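Local coordinates for metallo-beta-lactamase 1 (Acinetobacter baumannii, PDB 5MMD), which probably hydrolyses beta-lactam antibiotics to substituted beta-amino acids with the help of bound zinc, as class B beta-lactamases do, at residues H80-A85 / G157-R162; K44-D49 / T96-A101; L102-L107 / E113-S118; V133-P136 / T141-N144. All coordinates share one frame; numbering follows the deposited sequence.

From the N terminus, strand 44-48 comes first, and its contact with strand 97-100 is closed at 96-101, across strand 70-75 of the same sheet (interaction 2). Before that happens, interaction 1 opens at 80-85, so the two cross; it closes last, at 157-162, where the second sheet meets the first around the zinc ions. Within this long span lie two short, successive loops. Interaction 3 closes the first, between helix 101-109 and the residues leading into strand 117-119. Interaction 4 closes the second, between the end of strand 131-134 and the turn after His140. Thr103 of interaction 3 and Asp143 of interaction 4 join these two loops through a probable hydrogen bond.

Interaction 1: H80-A85 / G157-R162; sequences HEDKTA and GGCFIR. With ZN (zinc ion), chain C; ZN (zinc ion), chain E.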
# COMPACT_ATOMS: atom_id res chain seq x y z
N HIS A 80 -9.01 1.42 -3.06
CA HIS A 80 -8.87 1.63 -4.52
C HIS A 80 -8.34 0.39 -5.25
O HIS A 80 -7.58 -0.43 -4.71
CB HIS A 80 -8.01 2.84 -4.83
CG HIS A 80 -8.68 4.15 -4.52
ND1 HIS A 80 -7.99 5.32 -4.33
CD2 HIS A 80 -9.99 4.45 -4.37
CE1 HIS A 80 -8.85 6.30 -4.09
NE2 HIS A 80 -10.07 5.79 -4.09
N GLU A 81 -8.83 0.24 -6.47
CA GLU A 81 -8.57 -0.91 -7.31
C GLU A 81 -7.07 -1.21 -7.51
O GLU A 81 -6.71 -2.37 -7.69
CB GLU A 81 -9.23 -0.71 -8.66
CG GLU A 81 -9.27 -1.92 -9.55
CD GLU A 81 -10.21 -3.02 -9.08
OE1 GLU A 81 -10.23 -4.05 -9.77
OE2 GLU A 81 -10.96 -2.85 -8.10
N ASP A 82 -6.22 -0.19 -7.44
CA ASP A 82 -4.79 -0.44 -7.65
C ASP A 82 -4.19 -1.28 -6.50
O ASP A 82 -3.15 -1.86 -6.68
CB ASP A 82 -3.96 0.87 -7.87
CG ASP A 82 -4.14 1.92 -6.79
OD1 ASP A 82 -5.26 2.01 -6.24
OD2 ASP A 82 -3.18 2.74 -6.57
N LYS A 83 -4.86 -1.38 -5.36
CA LYS A 83 -4.32 -2.12 -4.19
C LYS A 83 -5.18 -3.32 -3.76
O LYS A 83 -4.75 -4.14 -2.91
CB LYS A 83 -4.18 -1.16 -3.01
CG LYS A 83 -3.39 0.10 -3.25
CD LYS A 83 -2.00 -0.13 -3.88
CE LYS A 83 -1.28 1.21 -4.06
NZ LYS A 83 -0.07 1.04 -4.84
N THR A 84 -6.37 -3.44 -4.36
CA THR A 84 -7.35 -4.46 -4.02
C THR A 84 -7.78 -5.31 -5.20
O THR A 84 -8.64 -6.17 -5.04
CB THR A 84 -8.65 -3.85 -3.46
OG1 THR A 84 -9.24 -2.99 -4.46
CG2 THR A 84 -8.38 -3.08 -2.14
N ALA A 85 -7.23 -5.09 -6.40
CA ALA A 85 -7.79 -5.79 -7.56
C ALA A 85 -7.71 -7.29 -7.40
O ALA A 85 -8.54 -8.02 -7.95
CB ALA A 85 -7.08 -5.38 -8.89
N GLY A 157 4.28 3.37 2.58
CA GLY A 157 3.37 4.48 2.75
C GLY A 157 2.08 4.32 1.98
O GLY A 157 1.07 4.94 2.32
N GLY A 158 2.10 3.51 0.94
CA GLY A 158 0.97 3.46 0.04
C GLY A 158 0.66 4.84 -0.53
O GLY A 158 1.50 5.74 -0.54
N CYS A 159 -0.55 5.01 -1.03
CA CYS A 159 -0.83 6.22 -1.79
C CYS A 159 -1.01 7.40 -0.88
O CYS A 159 -1.16 8.51 -1.36
CB CYS A 159 -2.02 5.99 -2.68
SG CYS A 159 -1.73 4.54 -3.67
N PHE A 160 -0.96 7.16 0.43
CA PHE A 160 -0.90 8.20 1.43
C PHE A 160 0.40 9.00 1.33
O PHE A 160 0.48 10.15 1.84
CB PHE A 160 -0.99 7.58 2.84
CG PHE A 160 -0.85 8.56 3.97
CD1 PHE A 160 -1.86 9.46 4.25
CD2 PHE A 160 0.30 8.58 4.77
CE1 PHE A 160 -1.74 10.37 5.29
CE2 PHE A 160 0.41 9.48 5.82
CZ PHE A 160 -0.62 10.38 6.07
N ILE A 161 1.41 8.38 0.73
CA ILE A 161 2.74 9.00 0.62
C ILE A 161 3.06 9.20 -0.83
O ILE A 161 2.92 8.28 -1.62
CB ILE A 161 3.87 8.14 1.32
CG1 ILE A 161 3.64 8.04 2.83
CG2 ILE A 161 5.27 8.72 1.01
CD1 ILE A 161 3.49 9.40 3.53
N ARG A 162 3.47 10.41 -1.18
CA ARG A 162 3.85 10.75 -2.54
C ARG A 162 5.35 10.62 -2.79
O ARG A 162 6.16 10.86 -1.90
CB ARG A 162 3.43 12.18 -2.85
CG ARG A 162 1.91 12.38 -2.70
CD ARG A 162 1.13 11.60 -3.76
NE ARG A 162 1.33 12.21 -5.09
CZ ARG A 162 1.00 11.65 -6.25
NH1 ARG A 162 0.43 10.44 -6.32
NH2 ARG A 162 1.22 12.35 -7.35
ZN ZN C . -3.02 4.50 -5.65
ZN ZN E . -5.98 5.36 -4.08
O HOH W 1 -5.02 4.99 -5.56
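The backbones around Lys83 and Cys159 stay well apart, the CA atoms of Lys83 and Gly158 coming no closer than 8.8 Å, and the space is bridged by side chains and metal. This is the binuclear zinc site of a class B metallo-beta-lactamase. Residues 80-85 carry the end of the His-X-His-X-Asp motif (His78, His80, Asp82) from one half of the alpha-beta/beta-alpha sandwich, while Cys159 comes from the turn after strand 154-158 in the other. That turn is type II', with Gly158 at phi 57°, and it directs the cysteine at the metals. Asp82 OD2 binds one zinc at 2.0 Å, and Cys159 SG holds the same ion at 2.4 Å; His201 NE2 joins them. The first torsion of Asp82 (chi1 54°) tucks its carboxylate between the backbone N and the carbonyl carbon, so that OD1 is left beside the bridging water. His80 ND1 binds the second zinc at 2.0 Å, a site completed by His78 and His140. Water 1 lies 2.1 Å from the Asp82 zinc and 1.8 Å from the His80 zinc, and donates a hydrogen bond to Asp82 OD1 at 3.1 Å; in this enzyme class such a bridging water or hydroxide is thought to attack the beta-lactam carbonyl. Beside the Asp82 zinc the Lys83 chain bends at chi2 and then runs straight past the sulfur. Its NZ is gripped by Ser34 OG, Asn35 O and Gly200 O, with Asp82 OD2 a long salt-bridge partner, and this leaves Lys83 CE lying against Cys159 SG at 3.4 Å.

Interaction 2: K44-D49 / T96-A101; sequences KAFIID and TTYASA
Phe46 and Tyr98 make this contact by themselves, each reaching out from its own strand until the two rings touch. Their backbones are far from pairing: the nearest CA atoms, those of Phe46 and Thr96, are 10.0 Å apart, because strand 70-75 runs between the two strands. Phe46 sends CG roughly anti to its backbone N (chi1 -152°, some 28° from fully anti), which swings the ring over that middle strand. The far end of the ring does the touching. Its CZ sits beside the CD2-CE2 bond of tyrosine, with Phe46 CZ to Tyr98 CD2 at 3.6 Å and Phe46 CZ to Tyr98 CE2 also at 3.6 Å. Phe46 CE2 follows at 3.9 Å from Tyr98 CE2. Strands 44-48, 70-75 and 97-100 are consecutive parallel members of the seven-stranded sheet in one half of the metallo-beta-lactamase sandwich, so the two rings form an apolar bridge between next-but-one strands on a single face of that sheet. From the phenylalanine's side, Tyr98 CD2 approaches the ring edge close to its plane. The tyrosine is turned differently: the planes are inclined by 39° and the ring centroids are 5.7 Å apart, an oblique pairing in which the long axes of the two side chains cross almost squarely. Phe46 also packs on Ile75 of the middle strand and on Met127 in the loop that follows strand 123-126, while Tyr98 leans on Ser117 of strand 117-119.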
# COMPACT_ATOMS: atom_id res chain seq x y z
N LYS A 44 8.12 -17.44 5.08
CA LYS A 44 6.74 -17.03 4.78
C LYS A 44 6.70 -15.68 4.09
O LYS A 44 7.37 -14.75 4.53
CB LYS A 44 5.90 -16.98 6.04
CG LYS A 44 6.00 -18.27 6.88
CD LYS A 44 5.44 -18.11 8.29
CE LYS A 44 5.59 -19.40 9.10
NZ LYS A 44 6.98 -19.75 9.57
N ALA A 45 5.85 -15.57 3.07
CA ALA A 45 5.70 -14.32 2.29
C ALA A 45 4.39 -13.61 2.57
O ALA A 45 3.32 -14.25 2.57
CB ALA A 45 5.81 -14.61 0.82
N PHE A 46 4.45 -12.31 2.82
CA PHE A 46 3.23 -11.54 3.03
C PHE A 46 3.16 -10.48 1.95
O PHE A 46 4.15 -9.79 1.69
CB PHE A 46 3.20 -10.91 4.41
CG PHE A 46 1.81 -10.70 4.92
CD1 PHE A 46 1.09 -9.61 4.54
CD2 PHE A 46 1.21 -11.63 5.75
CE1 PHE A 46 -0.23 -9.42 5.00
CE2 PHE A 46 -0.09 -11.44 6.21
CZ PHE A 46 -0.80 -10.34 5.80
N ILE A 47 2.02 -10.40 1.27
CA ILE A 47 1.80 -9.36 0.25
C ILE A 47 1.22 -8.09 0.84
O ILE A 47 0.17 -8.13 1.50
CB ILE A 47 0.88 -9.83 -0.84
CG1 ILE A 47 1.50 -11.00 -1.55
CG2 ILE A 47 0.63 -8.72 -1.87
CD1 ILE A 47 0.50 -11.85 -2.30
N ILE A 48 1.92 -6.98 0.64
CA ILE A 48 1.39 -5.66 0.97
C ILE A 48 0.90 -4.97 -0.33
O ILE A 48 1.70 -4.49 -1.14
CB ILE A 48 2.42 -4.77 1.67
CG1 ILE A 48 2.92 -5.46 2.95
CG2 ILE A 48 1.81 -3.39 1.96
CD1 ILE A 48 4.04 -4.64 3.70
N ASP A 49 -0.43 -4.97 -0.45
CA ASP A 49 -1.24 -4.48 -1.58
C ASP A 49 -1.16 -5.42 -2.77
O ASP A 49 -0.09 -5.90 -3.13
CB ASP A 49 -0.85 -3.06 -1.96
CG ASP A 49 -1.44 -2.06 -0.99
OD1 ASP A 49 -2.36 -2.48 -0.28
OD2 ASP A 49 -0.98 -0.91 -0.92
N THR A 96 -5.54 -15.93 2.73
CA THR A 96 -6.14 -14.90 3.59
C THR A 96 -5.81 -13.46 3.18
O THR A 96 -4.66 -13.04 3.08
CB THR A 96 -5.72 -15.10 5.05
OG1 THR A 96 -6.00 -16.44 5.41
CG2 THR A 96 -6.49 -14.19 5.95
N THR A 97 -6.87 -12.70 2.94
CA THR A 97 -6.81 -11.29 2.63
C THR A 97 -7.22 -10.49 3.86
O THR A 97 -8.15 -10.85 4.59
CB THR A 97 -7.71 -10.94 1.44
OG1 THR A 97 -9.04 -11.42 1.71
CG2 THR A 97 -7.22 -11.62 0.20
N TYR A 98 -6.49 -9.42 4.09
CA TYR A 98 -6.76 -8.50 5.19
C TYR A 98 -7.04 -7.09 4.67
O TYR A 98 -6.46 -6.65 3.70
CB TYR A 98 -5.59 -8.40 6.17
CG TYR A 98 -5.17 -9.68 6.83
CD1 TYR A 98 -5.53 -9.94 8.13
CD2 TYR A 98 -4.37 -10.60 6.17
CE1 TYR A 98 -5.14 -11.12 8.75
CE2 TYR A 98 -3.97 -11.77 6.79
CZ TYR A 98 -4.33 -12.01 8.07
OH TYR A 98 -3.93 -13.19 8.69
N ALA A 99 -7.89 -6.37 5.41
CA ALA A 99 -8.04 -4.94 5.24
C ALA A 99 -8.59 -4.37 6.53
O ALA A 99 -9.02 -5.12 7.39
CB ALA A 99 -8.96 -4.63 4.08
N SER A 100 -8.58 -3.05 6.69
CA SER A 100 -9.26 -2.48 7.85
C SER A 100 -10.79 -2.68 7.72
O SER A 100 -11.32 -2.87 6.63
CB SER A 100 -8.94 -1.00 8.00
OG SER A 100 -9.58 -0.24 6.96
N ALA A 101 -11.50 -2.64 8.85
CA ALA A 101 -12.98 -2.73 8.81
C ALA A 101 -13.55 -1.60 7.92
O ALA A 101 -14.48 -1.82 7.18
CB ALA A 101 -13.54 -2.64 10.16

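Interaction 3: L102-L107 / E113-S118; sequences LTNEIL and EQARSS
Asn104 on the helix reaches across to Gln114 and Ala115, and almost every atom of its side chain finds something there. CB comes to 3.7 Å from Gln114 NE2, at the nitrogen end of that amide. The chi1 of Asn104, -101°, falls between the usual staggered positions, an offset that goes with both ends of its amide meeting the backbone of Ala115. CG faces the peptide there, and OD1 passes Gln114 CB at 3.5 Å before accepting a hydrogen bond from Ala115 N at 2.9 Å. At the other tip, ND2 donates to Ala115 O, 3.0 Å away, so one carboxamide pairs with both the N-H and the C=O of a single residue, much as a neighbouring strand would. This grip lies within the beta-alpha-beta unit of strand 97-100, helix 101-109 and strand 117-119, and ties the helix to the return segment that leads into the last strand. ND2 has a further partner, water 2 at 3.0 Å, which also hydrogen-bonds to Ser118 OG. Gln114 returns the favour with an extended side chain: its NE2 donates to Asn104 O at 3.2 Å, coming from above the carbonyl plane, 65° out of it. One helical turn on, Leu107 CD1 rests against Glu113 O at 3.6 Å.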
# COMPACT_ATOMS: atom_id res chain seq x y z
N LEU A 102 -12.94 -0.41 7.99
CA LEU A 102 -13.39 0.75 7.23
C LEU A 102 -13.19 0.52 5.72
O LEU A 102 -14.07 0.76 4.88
CB LEU A 102 -12.64 2.01 7.67
CG LEU A 102 -12.93 3.26 6.84
CD1 LEU A 102 -14.46 3.49 6.74
CD2 LEU A 102 -12.25 4.44 7.46
N THR A 103 -12.01 0.04 5.38
CA THR A 103 -11.75 -0.30 4.00
C THR A 103 -12.80 -1.32 3.49
O THR A 103 -13.35 -1.15 2.41
CB THR A 103 -10.35 -0.84 3.82
OG1 THR A 103 -9.44 0.26 3.89
CG2 THR A 103 -10.21 -1.56 2.48
N ASN A 104 -13.08 -2.36 4.29
CA ASN A 104 -14.07 -3.36 3.89
C ASN A 104 -15.47 -2.75 3.74
O ASN A 104 -16.25 -3.17 2.90
CB ASN A 104 -14.10 -4.55 4.89
CG ASN A 104 -13.34 -5.76 4.36
OD1 ASN A 104 -12.72 -5.70 3.29
ND2 ASN A 104 -13.38 -6.87 5.12
N GLU A 105 -15.79 -1.74 4.54
CA GLU A 105 -17.12 -1.16 4.45
C GLU A 105 -17.26 -0.39 3.15
O GLU A 105 -18.33 -0.41 2.53
CB GLU A 105 -17.40 -0.25 5.63
CG GLU A 105 -17.74 -1.00 6.90
CD GLU A 105 -19.07 -1.81 6.82
OE1 GLU A 105 -20.06 -1.35 6.20
OE2 GLU A 105 -19.12 -2.92 7.41
N ILE A 106 -16.17 0.25 2.73
CA ILE A 106 -16.14 0.99 1.47
C ILE A 106 -16.29 0.02 0.31
O ILE A 106 -17.17 0.20 -0.54
CB ILE A 106 -14.85 1.82 1.35
CG1 ILE A 106 -14.86 2.92 2.42
CG2 ILE A 106 -14.72 2.42 -0.06
CD1 ILE A 106 -13.52 3.61 2.61
N LEU A 107 -15.48 -1.04 0.30
CA LEU A 107 -15.62 -2.09 -0.69
C LEU A 107 -17.06 -2.61 -0.73
O LEU A 107 -17.64 -2.77 -1.80
CB LEU A 107 -14.64 -3.24 -0.39
CG LEU A 107 -13.14 -2.88 -0.54
CD1 LEU A 107 -12.25 -4.04 -0.13
CD2 LEU A 107 -12.85 -2.52 -1.97
N GLU A 113 -15.85 -7.11 -3.85
CA GLU A 113 -15.34 -8.19 -3.01
C GLU A 113 -14.62 -7.59 -1.80
O GLU A 113 -13.79 -6.72 -1.96
CB GLU A 113 -14.39 -9.07 -3.83
CG GLU A 113 -13.81 -10.24 -3.07
CD GLU A 113 -14.71 -11.47 -3.09
OE1 GLU A 113 -15.80 -11.41 -3.71
OE2 GLU A 113 -14.32 -12.49 -2.49
N GLN A 114 -14.96 -8.08 -0.60
CA GLN A 114 -14.27 -7.68 0.62
C GLN A 114 -13.08 -8.61 0.98
O GLN A 114 -13.05 -9.80 0.61
CB GLN A 114 -15.23 -7.69 1.81
CG GLN A 114 -16.40 -6.73 1.74
CD GLN A 114 -17.34 -6.93 2.94
OE1 GLN A 114 -17.99 -7.97 3.07
NE2 GLN A 114 -17.31 -5.99 3.86
N ALA A 115 -12.11 -8.08 1.72
CA ALA A 115 -11.09 -8.97 2.32
C ALA A 115 -11.76 -9.90 3.34
O ALA A 115 -12.77 -9.53 3.93
CB ALA A 115 -10.00 -8.17 3.00
N ARG A 116 -11.16 -11.07 3.55
CA ARG A 116 -11.74 -12.10 4.41
C ARG A 116 -11.59 -11.73 5.87
O ARG A 116 -12.49 -12.01 6.67
CB ARG A 116 -11.12 -13.48 4.14
CG ARG A 116 -11.79 -14.22 2.97
CD ARG A 116 -11.35 -15.69 2.80
NE ARG A 116 -11.80 -16.65 3.80
NH1 ARG A 116 -13.92 -17.00 2.91
NH2 ARG A 116 -13.23 -18.14 4.76
N SER A 117 -10.47 -11.13 6.25
CA SER A 117 -10.27 -10.73 7.65
C SER A 117 -10.14 -9.25 7.75
O SER A 117 -9.53 -8.64 6.89
CB SER A 117 -9.03 -11.38 8.25
OG SER A 117 -9.08 -12.77 8.02
N SER A 118 -10.74 -8.65 8.78
CA SER A 118 -10.50 -7.23 8.99
C SER A 118 -10.20 -6.90 10.43
O SER A 118 -10.41 -7.71 11.32
CB SER A 118 -11.68 -6.41 8.52
OG SER A 118 -12.80 -6.76 9.27
O HOH W 2 -15.18 -6.58 7.49

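Interaction 4: V133-P136 / T141-N144; sequences VYYP and TIDN
Tyr135 and Pro136 leave the end of strand 131-134 just as Ile142, Asp143 and Asn144 turn back past them without regular secondary structure; the closest CA atoms, of Tyr135 and Asn144, are 6.8 Å apart, and no backbone hydrogen bond joins the two segments. The tyrosine side chain does the joining. With CG anti to the backbone N (chi1 177°) the ring lies alongside the turn, its edge facing a row of backbone atoms. At its end Tyr135 OH donates to Ile142 O at 2.7 Å, almost in line with the carbonyl bond (C=O...O angle 163°). The same carbonyl oxygen, Ile142 O, lies 3.1 Å from Tyr135 CE1, near the ring plane. Further back along that edge Asn144 O comes to 3.3 Å from Tyr135 CD1 and also to 3.5 Å from Pro136 CD; it is buried with no hydrogen-bond partner in the model and meets these two carbons instead. Ile142 bends its CD1 around to 3.8 Å from Tyr135 OH. The turn is braced from within as well: Thr141 N donates to Asn144 OD1 at 3.1 Å, approaching from above the amide plane, and Thr141 OG1 donates to Asp143 OD1 at 2.7 Å on the anti side of the carboxylate. Asp143 OD2 takes its bond from Thr103 OG1 of helix 101-109. Asp143 packs on His78 and Asn144 lies next to His140, so the tyrosine fastens a second-shell turn in contact with two histidines of the three-histidine zinc site of this class B metallo-beta-lactamase.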
# COMPACT_ATOMS: atom_id res chain seq x y z
N VAL A 133 0.92 -2.39 11.29
CA VAL A 133 -0.02 -1.58 10.50
C VAL A 133 -0.47 -0.40 11.33
O VAL A 133 -0.71 -0.52 12.53
CB VAL A 133 -1.20 -2.40 10.04
CG1 VAL A 133 -2.13 -1.58 9.08
CG2 VAL A 133 -0.73 -3.65 9.36
N TYR A 134 -0.57 0.76 10.69
CA TYR A 134 -0.95 1.99 11.36
C TYR A 134 -1.87 2.86 10.51
O TYR A 134 -1.59 3.13 9.33
CB TYR A 134 0.27 2.81 11.72
CG TYR A 134 0.04 4.21 12.27
CD1 TYR A 134 -0.70 4.41 13.41
CD2 TYR A 134 0.61 5.32 11.66
CE1 TYR A 134 -0.90 5.68 13.93
CE2 TYR A 134 0.43 6.60 12.17
CZ TYR A 134 -0.33 6.76 13.33
OH TYR A 134 -0.56 8.02 13.88
N TYR A 135 -2.93 3.34 11.13
CA TYR A 135 -3.77 4.37 10.51
C TYR A 135 -3.39 5.77 10.98
O TYR A 135 -3.63 6.13 12.14
CB TYR A 135 -5.22 4.08 10.84
CG TYR A 135 -6.20 5.09 10.32
CD1 TYR A 135 -6.42 5.24 8.95
CD2 TYR A 135 -6.94 5.88 11.19
CE1 TYR A 135 -7.35 6.16 8.46
CE2 TYR A 135 -7.87 6.80 10.70
CZ TYR A 135 -8.04 6.94 9.34
OH TYR A 135 -8.97 7.84 8.87
N PRO A 136 -2.82 6.58 10.08
CA PRO A 136 -2.38 7.92 10.45
C PRO A 136 -3.51 8.94 10.43
O PRO A 136 -3.35 10.03 10.96
CB PRO A 136 -1.32 8.24 9.39
CG PRO A 136 -1.79 7.51 8.15
CD PRO A 136 -2.45 6.24 8.69
N THR A 141 -7.04 9.05 1.04
CA THR A 141 -8.41 8.60 1.27
C THR A 141 -8.66 8.56 2.77
O THR A 141 -7.73 8.64 3.60
CB THR A 141 -8.69 7.20 0.65
OG1 THR A 141 -7.77 6.22 1.17
CG2 THR A 141 -8.61 7.25 -0.88
N ILE A 142 -9.92 8.39 3.14
CA ILE A 142 -10.28 8.34 4.53
C ILE A 142 -9.70 7.07 5.18
O ILE A 142 -9.47 7.06 6.36
CB ILE A 142 -11.82 8.38 4.71
CG1 ILE A 142 -12.20 8.48 6.19
CG2 ILE A 142 -12.46 7.16 4.10
CD1 ILE A 142 -11.66 9.74 6.93
N ASP A 143 -9.47 6.00 4.40
CA ASP A 143 -9.11 4.71 5.02
C ASP A 143 -7.63 4.36 4.91
O ASP A 143 -7.22 3.30 5.40
CB ASP A 143 -9.93 3.57 4.40
CG ASP A 143 -9.76 3.46 2.88
OD1 ASP A 143 -9.53 4.49 2.23
OD2 ASP A 143 -9.88 2.34 2.32
N ASN A 144 -6.82 5.24 4.31
CA ASN A 144 -5.47 4.81 3.92
C ASN A 144 -4.65 4.41 5.16
O ASN A 144 -4.68 5.06 6.20
CB ASN A 144 -4.69 5.84 3.07
CG ASN A 144 -4.74 7.29 3.58
OD1 ASN A 144 -4.62 8.21 2.75
ND2 ASN A 144 -4.84 7.51 4.88